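Local coordinates for protein TRAP dicarboxylate transporter-DctP subunit (Rhodobacter sphaeroides, PDB 4PE3) that probably binds a small organic solute, likely an organic acid, in the periplasm and delivers it to a TRAP-type membrane transporter, at residues Q145-S150 / Q250-L255; H50-K55 / A261-A266; V161-D164 / D168-G171; A156-V161 / T202-G207; A120-F125 / H238-V243. All blocks are in the same frame, centred on the assembly; numbering follows the deposited sequence. Where two conformers were deposited one is given.

Contact 1: Q145-S150 / Q250-L255; sequences QFIGVS and QKWDAL
Gln145 lays its CG methylene over one face of the Trp252 indole, its amide continuing past the CD1-NE1 rim, and this overlap makes up most of the contact. The setting is the edge of the five-stranded sheet of one lobe of a periplasmic solute-binding fold: Gln145 lies on the outermost strand 144-150, while Trp252 sits on the short helix 249-253 that follows directly on the neighbouring antiparallel strand 243-248. The helix thus turns its tryptophan back across the strand pair. The evidence for a CH-pi contact is direct, since Gln145 CG stands 3.5 Å from the centroid of the five-membered ring of Trp252 and only 14° off the ring normal. Its nearest ring atom is CD1, with Gln145 CG and Trp252 CD1 3.4 Å apart. A bend at chi2 of Gln145 (69°) swings the amide along the indole instead of away from it, and the amide plane ends up 7° from the ring plane, with Gln145 CD 3.8 Å from Trp252 NE1. The amide thus runs nearly parallel to the indole plane but beyond its CD1-NE1 rim, and its OE1 is held by a hydrogen bond from Lys249. Ile147 approaches the six-membered end at a slant. Ile147 also belongs, with Gly148, to a classic beta bulge opposite Val245. Met247 and Thr264 add further contacts to the indole. Across the two segments Ile147 touches the ring through its CG1, 4.0 Å from Trp252 CZ3.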
# COMPACT_ATOMS: atom_id res chain seq x y z
N GLN A 145 16.04 4.22 -10.28
CA GLN A 145 16.50 3.27 -9.29
C GLN A 145 15.49 3.26 -8.15
O GLN A 145 15.13 4.32 -7.64
CB GLN A 145 17.85 3.69 -8.74
CG GLN A 145 18.39 2.69 -7.75
CD GLN A 145 18.78 1.38 -8.42
OE1 GLN A 145 18.87 1.28 -9.65
NE2 GLN A 145 19.01 0.36 -7.60
N PHE A 146 15.01 2.08 -7.77
CA PHE A 146 14.12 1.90 -6.60
C PHE A 146 14.99 1.91 -5.35
O PHE A 146 15.90 1.11 -5.22
CB PHE A 146 13.35 0.58 -6.72
CG PHE A 146 12.52 0.25 -5.52
CD1 PHE A 146 11.34 0.92 -5.27
CD2 PHE A 146 12.90 -0.75 -4.64
CE1 PHE A 146 10.57 0.61 -4.17
CE2 PHE A 146 12.11 -1.07 -3.54
CZ PHE A 146 10.96 -0.39 -3.31
N ILE A 147 14.76 2.88 -4.46
CA ILE A 147 15.53 2.98 -3.22
C ILE A 147 14.89 2.13 -2.11
O ILE A 147 15.57 1.31 -1.50
CB ILE A 147 15.64 4.44 -2.75
CG1 ILE A 147 16.38 5.25 -3.81
CG2 ILE A 147 16.38 4.52 -1.41
CD1 ILE A 147 16.21 6.75 -3.66
N GLY A 148 13.60 2.33 -1.86
CA GLY A 148 12.92 1.53 -0.86
C GLY A 148 11.44 1.80 -0.81
O GLY A 148 10.91 2.67 -1.50
N VAL A 149 10.77 1.03 0.04
CA VAL A 149 9.32 0.99 0.06
C VAL A 149 8.77 1.68 1.31
O VAL A 149 9.43 1.75 2.35
CB VAL A 149 8.82 -0.49 -0.03
CG1 VAL A 149 9.02 -1.23 1.29
CG2 VAL A 149 7.39 -0.53 -0.46
N SER A 150 7.56 2.20 1.18
CA SER A 150 6.80 2.68 2.32
C SER A 150 5.35 2.37 2.05
O SER A 150 5.02 1.75 1.07
CB SER A 150 7.03 4.18 2.47
OG SER A 150 6.77 4.86 1.25
N GLN A 250 20.91 7.30 -13.18
CA GLN A 250 22.23 7.87 -13.48
C GLN A 250 22.79 8.64 -12.29
O GLN A 250 23.96 8.50 -11.94
CB GLN A 250 22.17 8.74 -14.73
CG GLN A 250 22.13 7.92 -16.00
CD GLN A 250 21.98 8.75 -17.25
OE1 GLN A 250 22.09 9.97 -17.22
NE2 GLN A 250 21.70 8.08 -18.37
N LYS A 251 21.94 9.42 -11.63
CA LYS A 251 22.41 10.20 -10.50
C LYS A 251 22.71 9.30 -9.32
O LYS A 251 23.68 9.50 -8.61
CB LYS A 251 21.42 11.31 -10.13
CG LYS A 251 21.32 12.40 -11.19
CD LYS A 251 20.34 13.51 -10.82
CE LYS A 251 20.25 14.53 -11.96
NZ LYS A 251 21.54 15.18 -12.23
N TRP A 252 21.86 8.30 -9.12
CA TRP A 252 22.08 7.31 -8.08
C TRP A 252 23.42 6.60 -8.30
O TRP A 252 24.25 6.51 -7.39
CB TRP A 252 20.94 6.29 -8.09
CG TRP A 252 21.16 5.08 -7.23
CD1 TRP A 252 21.61 3.84 -7.63
CD2 TRP A 252 20.94 4.99 -5.82
NE1 TRP A 252 21.68 2.99 -6.55
CE2 TRP A 252 21.27 3.67 -5.43
CE3 TRP A 252 20.50 5.89 -4.85
CZ2 TRP A 252 21.18 3.25 -4.11
CZ3 TRP A 252 20.40 5.46 -3.54
CH2 TRP A 252 20.74 4.16 -3.18
N ASP A 253 23.63 6.12 -9.51
CA ASP A 253 24.85 5.37 -9.84
C ASP A 253 26.15 6.19 -9.71
O ASP A 253 27.22 5.60 -9.60
CB ASP A 253 24.75 4.80 -11.25
CG ASP A 253 23.81 3.58 -11.35
OD1 ASP A 253 23.43 2.96 -10.32
OD2 ASP A 253 23.46 3.25 -12.50
N ALA A 254 26.04 7.51 -9.71
CA ALA A 254 27.20 8.40 -9.59
C ALA A 254 27.60 8.64 -8.13
O ALA A 254 28.66 9.19 -7.85
CB ALA A 254 26.91 9.72 -10.26
N LEU A 255 26.73 8.26 -7.19
CA LEU A 255 27.05 8.45 -5.77
C LEU A 255 28.06 7.39 -5.29
O LEU A 255 28.15 6.31 -5.86
CB LEU A 255 25.77 8.39 -4.92
CG LEU A 255 24.74 9.51 -5.16
CD1 LEU A 255 23.40 9.20 -4.50
CD2 LEU A 255 25.27 10.85 -4.68

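Contact 2: H50-K55 / A261-A266; sequences HVFADK and AKITEA
The helical segments 50-55 and 261-266 run nearly antiparallel, their N-to-C directions 150° apart and their axes 9.0 Å apart at closest approach. This is helix-helix packing within one lobe of the solute-binding fold, between helix 44-59 and the long helix 257-291. The backbones draw nearest at Lys55 and Ala266, whose CA atoms are 5.0 Å apart, a separation that the single methyl of Ala266 permits. That methyl is pressed against the turn of the first helix: Ala266 CB lies 3.7 Å from Lys55 CB and equally close to Lys55 C. The rest of Lys55 bends off, and its NZ forms a salt bridge with Glu58. Phe52 fills the neighbouring position. A chi1 of 174°, which puts CG opposite the backbone N, carries the ring over to the second helix, where it presents an edge, Ala266 C and Ile263 O both lying in the ring plane. The same ring touches Ile66 of strand 65-69 and Phe270 further along the long helix, which places it between the two helices and the edge of the sheet. Ile263 contributes both a side-chain branch and a carbonyl: Phe52 CZ is 4.1 Å from Ile263 CG2, and Phe52 CE1 is 3.8 Å from Ile263 O.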
# COMPACT_ATOMS: atom_id res chain seq x y z
N HIS A 50 8.73 14.21 5.13
CA HIS A 50 9.82 15.09 5.52
C HIS A 50 10.93 14.29 6.24
O HIS A 50 12.09 14.70 6.24
CB HIS A 50 9.41 16.19 6.50
CG HIS A 50 8.55 17.28 5.93
ND1 HIS A 50 8.91 18.07 4.85
CD2 HIS A 50 7.40 17.80 6.40
CE1 HIS A 50 7.98 19.01 4.68
NE2 HIS A 50 7.05 18.85 5.59
N VAL A 51 10.56 13.20 6.90
CA VAL A 51 11.56 12.38 7.61
C VAL A 51 12.63 11.87 6.65
O VAL A 51 13.80 11.85 6.99
CB VAL A 51 10.90 11.23 8.40
CG1 VAL A 51 11.94 10.34 9.06
CG2 VAL A 51 9.96 11.81 9.45
N PHE A 52 12.22 11.49 5.44
CA PHE A 52 13.20 11.04 4.45
C PHE A 52 14.18 12.15 4.14
O PHE A 52 15.40 11.97 4.24
CB PHE A 52 12.51 10.56 3.18
CG PHE A 52 13.45 10.22 2.07
CD1 PHE A 52 14.44 9.24 2.23
CD2 PHE A 52 13.34 10.86 0.85
CE1 PHE A 52 15.31 8.92 1.18
CE2 PHE A 52 14.21 10.53 -0.21
CZ PHE A 52 15.17 9.58 -0.04
N ALA A 53 13.66 13.31 3.78
CA ALA A 53 14.54 14.42 3.45
C ALA A 53 15.44 14.79 4.63
O ALA A 53 16.65 14.98 4.46
CB ALA A 53 13.72 15.63 3.01
N ASP A 54 14.87 14.87 5.82
CA ASP A 54 15.62 15.30 7.00
C ASP A 54 16.73 14.31 7.37
O ASP A 54 17.83 14.71 7.78
CB ASP A 54 14.68 15.52 8.20
CG ASP A 54 13.80 16.75 8.02
OD1 ASP A 54 14.17 17.63 7.22
OD2 ASP A 54 12.74 16.85 8.69
N LYS A 55 16.45 13.02 7.22
CA LYS A 55 17.42 12.00 7.59
C LYS A 55 18.52 11.88 6.55
O LYS A 55 19.65 11.53 6.88
CB LYS A 55 16.73 10.66 7.84
CG LYS A 55 15.87 10.64 9.09
CD LYS A 55 16.70 10.95 10.33
CE LYS A 55 15.83 11.13 11.55
NZ LYS A 55 16.67 11.46 12.73
N ALA A 261 24.37 4.15 0.78
CA ALA A 261 23.97 3.44 1.99
C ALA A 261 23.26 4.38 2.96
O ALA A 261 22.31 3.97 3.63
CB ALA A 261 25.18 2.80 2.65
N LYS A 262 23.69 5.63 3.02
CA LYS A 262 23.06 6.59 3.91
C LYS A 262 21.67 6.97 3.42
O LYS A 262 20.74 7.10 4.23
CB LYS A 262 23.92 7.85 4.05
CG LYS A 262 25.24 7.58 4.75
CD LYS A 262 25.89 8.86 5.20
CE LYS A 262 27.33 8.64 5.59
NZ LYS A 262 28.18 9.80 5.19
N ILE A 263 21.51 7.13 2.11
CA ILE A 263 20.18 7.42 1.55
C ILE A 263 19.23 6.23 1.75
O ILE A 263 18.06 6.41 2.12
CB ILE A 263 20.27 7.78 0.05
CG1 ILE A 263 21.03 9.10 -0.11
CG2 ILE A 263 18.87 7.87 -0.58
CD1 ILE A 263 21.42 9.39 -1.54
N THR A 264 19.72 5.01 1.55
CA THR A 264 18.89 3.84 1.80
C THR A 264 18.52 3.80 3.28
O THR A 264 17.38 3.48 3.64
CB THR A 264 19.65 2.57 1.38
OG1 THR A 264 19.83 2.59 -0.04
CG2 THR A 264 18.88 1.34 1.75
N GLU A 265 19.46 4.15 4.14
CA GLU A 265 19.22 4.16 5.58
C GLU A 265 18.15 5.20 5.93
O GLU A 265 17.23 4.92 6.70
CB GLU A 265 20.52 4.46 6.33
CG GLU A 265 20.43 4.31 7.84
CD GLU A 265 21.76 4.58 8.54
OE1 GLU A 265 21.75 4.65 9.78
OE2 GLU A 265 22.80 4.70 7.85
N ALA A 266 18.28 6.41 5.37
CA ALA A 266 17.29 7.46 5.58
C ALA A 266 15.90 7.01 5.17
O ALA A 266 14.91 7.28 5.86
CB ALA A 266 17.69 8.74 4.81

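Contact 3: V161-D164 / D168-G171; sequences VPLD and DLKG. With ZN (zinc ion), chain N.
A single carboxylate oxygen, Asp168 OD2, serves at once as a zinc ligand and as the acceptor of a backbone hydrogen bond across the contact. The zinc ion is 2.3 Å from Asp168 OD2, while Asp168 OD1 is farther from the metal at 2.7 Å, so the carboxylate grips it unevenly with both oxygens. Asp164 N donates to Asp168 OD2 over 2.9 Å in a nearly straight bond (164° at the hydrogen), entering on the anti lone pair of OD2, the one facing away from OD1. Thr165 N bonds to the same oxygen, so two main-chain NH groups help fix the carboxylate's rotation. A water 2.6 Å from the zinc ion donates to Asp164 OD2 and, weakly, to Pro162 O. It thereby bridges the metal to the segment 161-164. The other oxygen of Asp164 is hydrogen-bonded to His298. The zinc ion and this water would be expected to ease the mutual repulsion of the two nearby carboxylates. All this closes a short loop in the connection from strand 157-159 to strand 173-175, in the lobe built on the four-stranded mixed sheet, with Asp168 and Leu169 in a 3-10 turn. On the apolar side of the contact, Leu163 and Asp168 run alongside each other in opposite senses, with Leu163 CD2 3.6 Å from Asp168 CB. The second branch of Leu163 meets the side chain of Leu169 at about a right angle, with Leu163 CD1 3.9 Å from Leu169 CD2. Trp300 also packs on Leu169 and hydrogen-bonds through NE1 to Leu163 O.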
# COMPACT_ATOMS: atom_id res chain seq x y z
N VAL A 161 -22.00 -6.48 9.36
CA VAL A 161 -22.30 -7.87 9.68
C VAL A 161 -21.06 -8.54 10.26
O VAL A 161 -19.93 -8.18 9.92
CB VAL A 161 -22.83 -8.65 8.45
CG1 VAL A 161 -24.17 -8.07 7.97
CG2 VAL A 161 -21.81 -8.69 7.31
N PRO A 162 -21.25 -9.51 11.15
CA PRO A 162 -20.08 -10.14 11.76
C PRO A 162 -19.34 -11.06 10.79
O PRO A 162 -19.93 -12.04 10.32
CB PRO A 162 -20.67 -10.95 12.91
CG PRO A 162 -22.12 -11.17 12.52
CD PRO A 162 -22.52 -9.97 11.75
N LEU A 163 -18.08 -10.73 10.51
CA LEU A 163 -17.22 -11.52 9.65
C LEU A 163 -16.04 -12.05 10.45
O LEU A 163 -15.17 -11.28 10.87
CB LEU A 163 -16.69 -10.66 8.51
CG LEU A 163 -17.74 -9.88 7.71
CD1 LEU A 163 -17.01 -8.93 6.79
CD2 LEU A 163 -18.69 -10.78 6.90
N ASP A 164 -16.00 -13.36 10.64
CA ASP A 164 -14.85 -14.01 11.25
C ASP A 164 -14.17 -14.99 10.32
O ASP A 164 -13.05 -15.41 10.60
CB ASP A 164 -15.26 -14.73 12.54
CG ASP A 164 -15.64 -13.74 13.62
OD1 ASP A 164 -14.77 -12.97 14.08
OD2 ASP A 164 -16.84 -13.67 13.96
N ASP A 168 -17.96 -16.03 5.61
CA ASP A 168 -18.89 -14.98 5.98
C ASP A 168 -19.06 -13.91 4.90
O ASP A 168 -20.01 -13.15 4.93
CB ASP A 168 -18.49 -14.35 7.31
CG ASP A 168 -18.66 -15.29 8.50
OD1 ASP A 168 -19.54 -16.20 8.49
OD2 ASP A 168 -17.93 -15.13 9.50
N LEU A 169 -18.15 -13.84 3.93
CA LEU A 169 -18.27 -12.83 2.89
C LEU A 169 -19.31 -13.16 1.82
O LEU A 169 -19.70 -12.29 1.05
CB LEU A 169 -16.91 -12.67 2.20
CG LEU A 169 -15.79 -12.04 3.01
CD1 LEU A 169 -14.47 -12.16 2.21
CD2 LEU A 169 -16.09 -10.59 3.36
N LYS A 170 -19.78 -14.40 1.79
CA LYS A 170 -20.68 -14.83 0.73
C LYS A 170 -21.95 -14.00 0.80
O LYS A 170 -22.58 -13.89 1.86
CB LYS A 170 -20.98 -16.33 0.83
CG LYS A 170 -19.80 -17.20 0.45
CD LYS A 170 -20.12 -18.68 0.59
CE LYS A 170 -18.99 -19.56 0.07
NZ LYS A 170 -17.69 -19.29 0.76
N GLY A 171 -22.29 -13.38 -0.33
CA GLY A 171 -23.52 -12.62 -0.44
C GLY A 171 -23.46 -11.18 0.07
O GLY A 171 -24.41 -10.41 -0.12
ZN ZN N . -18.92 -16.53 11.08
O HOH W 1 -19.34 -14.44 12.50

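Contact 4: A156-V161 / T202-G207; sequences AFVSKV and TSLDKG
Lys160 stretches along Leu204 in the opposite sense, so that its methylenes pass the leucine branch before its ammonium group reaches the backbone. Lys160 CD is 4.1 Å from Leu204 CD2, and the bend at chi3 of the lysine (70°), in a chain otherwise extended beyond CG, turns NZ onto Leu204 O at 3.1 Å. The donor stands 30° out of the carbonyl plane, with a C=O...N angle of 150°. The same oxygen accepts Gly207 N, also at 3.1 Å, which comes from the opposite face of that plane; two donors therefore grip one carbonyl. A water links the lysine more loosely to the helix, accepting weakly from Lys160 NZ and lying 3.2 Å from Asp205 OD1, to which it can donate. The other branch of Leu204 turns to strand 157-159, where its CD1 meets Val158 CG1 at 3.8 Å. Met225, from helix 225-228, touches both of these apolar residues and extends their packing. Lys160, just past the end of the edge strand 157-159, thereby adds a side-chain donor to the Schellman motif that closes helix 200-206, formed by the positive phi of Gly207 and its bonds back to Leu204 O and, weakly, Ser203 O.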
# COMPACT_ATOMS: atom_id res chain seq x y z
N ALA A 156 -8.20 -1.06 7.23
CA ALA A 156 -9.11 -1.89 8.00
C ALA A 156 -10.41 -2.04 7.22
O ALA A 156 -10.74 -1.21 6.39
CB ALA A 156 -9.38 -1.25 9.33
N PHE A 157 -11.15 -3.11 7.48
CA PHE A 157 -12.40 -3.35 6.77
C PHE A 157 -13.55 -2.78 7.59
O PHE A 157 -13.56 -2.90 8.81
CB PHE A 157 -12.59 -4.87 6.60
CG PHE A 157 -13.56 -5.27 5.51
CD1 PHE A 157 -13.38 -4.84 4.22
CD2 PHE A 157 -14.61 -6.13 5.77
CE1 PHE A 157 -14.25 -5.20 3.20
CE2 PHE A 157 -15.49 -6.51 4.76
CZ PHE A 157 -15.29 -6.05 3.47
N VAL A 158 -14.54 -2.26 6.88
CA VAL A 158 -15.77 -1.74 7.46
C VAL A 158 -16.87 -2.79 7.20
O VAL A 158 -17.04 -3.22 6.06
CB VAL A 158 -16.16 -0.42 6.79
CG1 VAL A 158 -17.57 0.02 7.25
CG2 VAL A 158 -15.12 0.65 7.09
N SER A 159 -17.58 -3.21 8.24
CA SER A 159 -18.67 -4.16 8.05
C SER A 159 -19.75 -3.99 9.10
O SER A 159 -19.46 -3.85 10.28
CB SER A 159 -18.16 -5.62 8.05
OG SER A 159 -19.24 -6.49 7.80
N LYS A 160 -21.01 -4.05 8.66
CA LYS A 160 -22.17 -4.05 9.53
C LYS A 160 -22.48 -5.44 10.07
O LYS A 160 -23.18 -5.56 11.07
CB LYS A 160 -23.43 -3.61 8.78
CG LYS A 160 -23.48 -2.19 8.36
CD LYS A 160 -24.68 -1.88 7.46
CE LYS A 160 -26.00 -1.92 8.23
NZ LYS A 160 -27.07 -1.22 7.45
N VAL A 161 -22.00 -6.48 9.36
CA VAL A 161 -22.30 -7.87 9.68
C VAL A 161 -21.06 -8.54 10.26
O VAL A 161 -19.93 -8.18 9.92
CB VAL A 161 -22.83 -8.65 8.45
CG1 VAL A 161 -24.17 -8.07 7.97
CG2 VAL A 161 -21.81 -8.69 7.31
N THR A 202 -23.41 7.04 3.75
CA THR A 202 -24.85 7.03 3.55
C THR A 202 -25.32 5.72 2.95
O THR A 202 -26.39 5.22 3.30
CB THR A 202 -25.33 8.24 2.70
OG1 THR A 202 -24.67 8.25 1.43
CG2 THR A 202 -25.05 9.52 3.42
N SER A 203 -24.51 5.13 2.08
CA SER A 203 -24.88 3.86 1.46
C SER A 203 -24.94 2.73 2.48
O SER A 203 -25.80 1.85 2.37
CB SER A 203 -23.89 3.51 0.34
OG SER A 203 -24.02 4.45 -0.71
N LEU A 204 -24.05 2.75 3.46
CA LEU A 204 -24.16 1.80 4.58
C LEU A 204 -25.46 2.04 5.34
O LEU A 204 -26.23 1.12 5.60
CB LEU A 204 -23.00 1.97 5.55
CG LEU A 204 -21.69 1.36 5.12
CD1 LEU A 204 -20.52 1.92 5.91
CD2 LEU A 204 -21.72 -0.19 5.25
N ASP A 205 -25.72 3.29 5.68
CA ASP A 205 -26.89 3.59 6.49
C ASP A 205 -28.15 3.15 5.80
O ASP A 205 -29.09 2.64 6.43
CB ASP A 205 -26.96 5.10 6.78
CG ASP A 205 -26.82 5.41 8.25
OD1 ASP A 205 -26.46 4.51 9.04
OD2 ASP A 205 -27.08 6.58 8.60
N LYS A 206 -28.20 3.33 4.48
CA LYS A 206 -29.39 3.03 3.70
C LYS A 206 -29.53 1.56 3.33
O LYS A 206 -30.58 1.15 2.85
CB LYS A 206 -29.42 3.89 2.43
CG LYS A 206 -29.63 5.37 2.70
CD LYS A 206 -29.54 6.20 1.42
CE LYS A 206 -29.81 7.68 1.67
NZ LYS A 206 -31.23 7.94 2.05
N GLY A 207 -28.48 0.76 3.52
CA GLY A 207 -28.56 -0.65 3.21
C GLY A 207 -28.18 -1.00 1.79
O GLY A 207 -28.34 -2.14 1.36
O HOH W 2 -25.67 1.38 8.98

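Contact 5: A120-F125 / H238-V243; sequences AQMIDF and HSLPLV
Met122, built as selenomethionine, points at the segment 238-243 and brings its methyl onto Leu240 and its selenium beside Leu242. Its CG lies anti to the backbone N, and bends at chi2 (-87°) and chi3 (-79°) curl the far end so that the methyl, not the selenium, leads. Met122 CE touches Leu240 CD2 at 3.6 Å, the closest approach of the contact, the two side chains meeting at a slant. Leu240 sends its CD2 branch out toward the helix, whereas Leu242 is met more from the flank: its CG stands 4.5 Å from the selenium of Met122, and its CA 4.4 Å from Met122 CE. The same methyl lies 4.3 Å from Pro241 O, an oxygen that takes its hydrogen bond from Thr151. The segment 238-243 is the last part of the connection from helix 225-228 of one lobe and runs into strand 243-248 of the other, so helix 119-128 packs here on a crossing between the two lobes of the open, unliganded protein. Val149 of strand 144-150 touches both Met122 and Leu242 and closes the apolar cluster from the sheet. At the other end of the crossing, His238 NE2 is hydrogen-bonded to Asp213 OD2, and Asp213 binds a zinc ion together with Glu155 and Tyr214.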
# COMPACT_ATOMS: atom_id res chain seq x y z
N ALA A 120 4.79 -5.14 8.00
CA ALA A 120 6.08 -5.83 8.11
C ALA A 120 6.21 -6.95 7.08
O ALA A 120 7.31 -7.24 6.60
CB ALA A 120 6.29 -6.36 9.51
N GLN A 121 5.10 -7.61 6.76
CA GLN A 121 5.14 -8.70 5.79
C GLN A 121 5.51 -8.19 4.41
O GLN A 121 6.39 -8.75 3.75
CB GLN A 121 3.81 -9.44 5.73
CG GLN A 121 3.43 -10.16 7.02
CD GLN A 121 2.07 -10.81 6.94
OE1 GLN A 121 1.22 -10.46 6.11
NE2 GLN A 121 1.85 -11.79 7.79
N MSE A 122 4.85 -7.13 3.97
CA MSE A 122 5.15 -6.55 2.66
C MSE A 122 6.58 -6.00 2.59
O MSE A 122 7.29 -6.17 1.59
CB MSE A 122 4.11 -5.48 2.33
CG MSE A 122 4.26 -4.88 0.94
SE MSE A 122 5.49 -3.40 0.86
CE MSE A 122 4.39 -2.00 1.57
N ILE A 123 7.00 -5.34 3.66
CA ILE A 123 8.34 -4.78 3.73
C ILE A 123 9.39 -5.90 3.66
O ILE A 123 10.41 -5.76 2.98
CB ILE A 123 8.51 -3.92 4.99
CG1 ILE A 123 7.81 -2.56 4.79
CG2 ILE A 123 9.96 -3.70 5.33
CD1 ILE A 123 7.31 -1.92 6.06
N ASP A 124 9.15 -7.01 4.34
CA ASP A 124 10.06 -8.15 4.27
C ASP A 124 10.08 -8.78 2.88
O ASP A 124 11.15 -9.14 2.37
CB ASP A 124 9.73 -9.18 5.34
CG ASP A 124 10.77 -10.26 5.42
OD1 ASP A 124 11.87 -9.96 5.92
OD2 ASP A 124 10.50 -11.40 4.97
N PHE A 125 8.91 -8.89 2.25
CA PHE A 125 8.86 -9.33 0.86
C PHE A 125 9.73 -8.46 -0.05
O PHE A 125 10.52 -8.96 -0.88
CB PHE A 125 7.42 -9.35 0.36
CG PHE A 125 7.30 -9.51 -1.12
CD1 PHE A 125 7.65 -10.69 -1.74
CD2 PHE A 125 6.81 -8.47 -1.89
CE1 PHE A 125 7.52 -10.83 -3.09
CE2 PHE A 125 6.68 -8.61 -3.26
CZ PHE A 125 7.05 -9.78 -3.86
N HIS A 238 -6.99 -7.02 3.11
CA HIS A 238 -7.06 -6.93 1.66
C HIS A 238 -6.33 -5.82 0.93
O HIS A 238 -6.02 -6.00 -0.24
CB HIS A 238 -8.51 -6.99 1.19
CG HIS A 238 -9.15 -5.66 1.10
ND1 HIS A 238 -9.65 -4.98 2.20
CD2 HIS A 238 -9.35 -4.85 0.04
CE1 HIS A 238 -10.11 -3.81 1.81
NE2 HIS A 238 -9.96 -3.71 0.50
N SER A 239 -6.04 -4.67 1.56
CA SER A 239 -5.48 -3.55 0.83
C SER A 239 -4.33 -2.90 1.60
O SER A 239 -4.52 -2.38 2.70
CB SER A 239 -6.54 -2.50 0.55
OG SER A 239 -5.92 -1.45 -0.18
N LEU A 240 -3.13 -2.92 1.02
CA LEU A 240 -1.95 -2.38 1.64
C LEU A 240 -1.10 -1.77 0.52
O LEU A 240 -0.24 -2.46 -0.06
CB LEU A 240 -1.19 -3.48 2.40
CG LEU A 240 -0.20 -3.03 3.48
CD1 LEU A 240 0.20 -4.21 4.38
CD2 LEU A 240 1.01 -2.41 2.84
N PRO A 241 -1.36 -0.51 0.15
CA PRO A 241 -0.69 0.06 -1.02
C PRO A 241 0.82 0.28 -0.85
O PRO A 241 1.29 0.68 0.21
CB PRO A 241 -1.40 1.40 -1.22
CG PRO A 241 -2.69 1.29 -0.47
CD PRO A 241 -2.44 0.35 0.66
N LEU A 242 1.56 0.02 -1.92
CA LEU A 242 3.01 0.22 -1.96
C LEU A 242 3.31 1.62 -2.46
O LEU A 242 2.87 2.01 -3.54
CB LEU A 242 3.65 -0.82 -2.89
CG LEU A 242 5.16 -1.00 -2.88
CD1 LEU A 242 5.58 -2.33 -3.49
CD2 LEU A 242 5.80 0.11 -3.67
N VAL A 243 4.05 2.37 -1.65
CA VAL A 243 4.58 3.67 -2.06
C VAL A 243 6.08 3.51 -2.26
O VAL A 243 6.80 3.01 -1.39
CB VAL A 243 4.25 4.75 -1.02
CG1 VAL A 243 5.12 5.96 -1.18
CG2 VAL A 243 2.81 5.12 -1.15

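In the fold
From the N terminus, helix 44-59 comes first, and contact 2 closes the longest loop by joining it to helix 257-291; the other four contacts lie within that span. Helix 119-128 next opens contact 5, which ends on the crossing 238-243. Strand 144-150 starts contact 1, whose loop interlocks with that of contact 5, and the two meet where Ser150 N lies 2.8 Å from Val243 O, a probable hydrogen bond. Contacts 4 and 3 both leave from around Val161 and stay local to the second lobe, inside the loops of contacts 1 and 5. Contacts 1 and 2 touch in the first lobe, about 40 Å or more from contacts 3 and 4, centre to centre; contact 5 lies between the pairs.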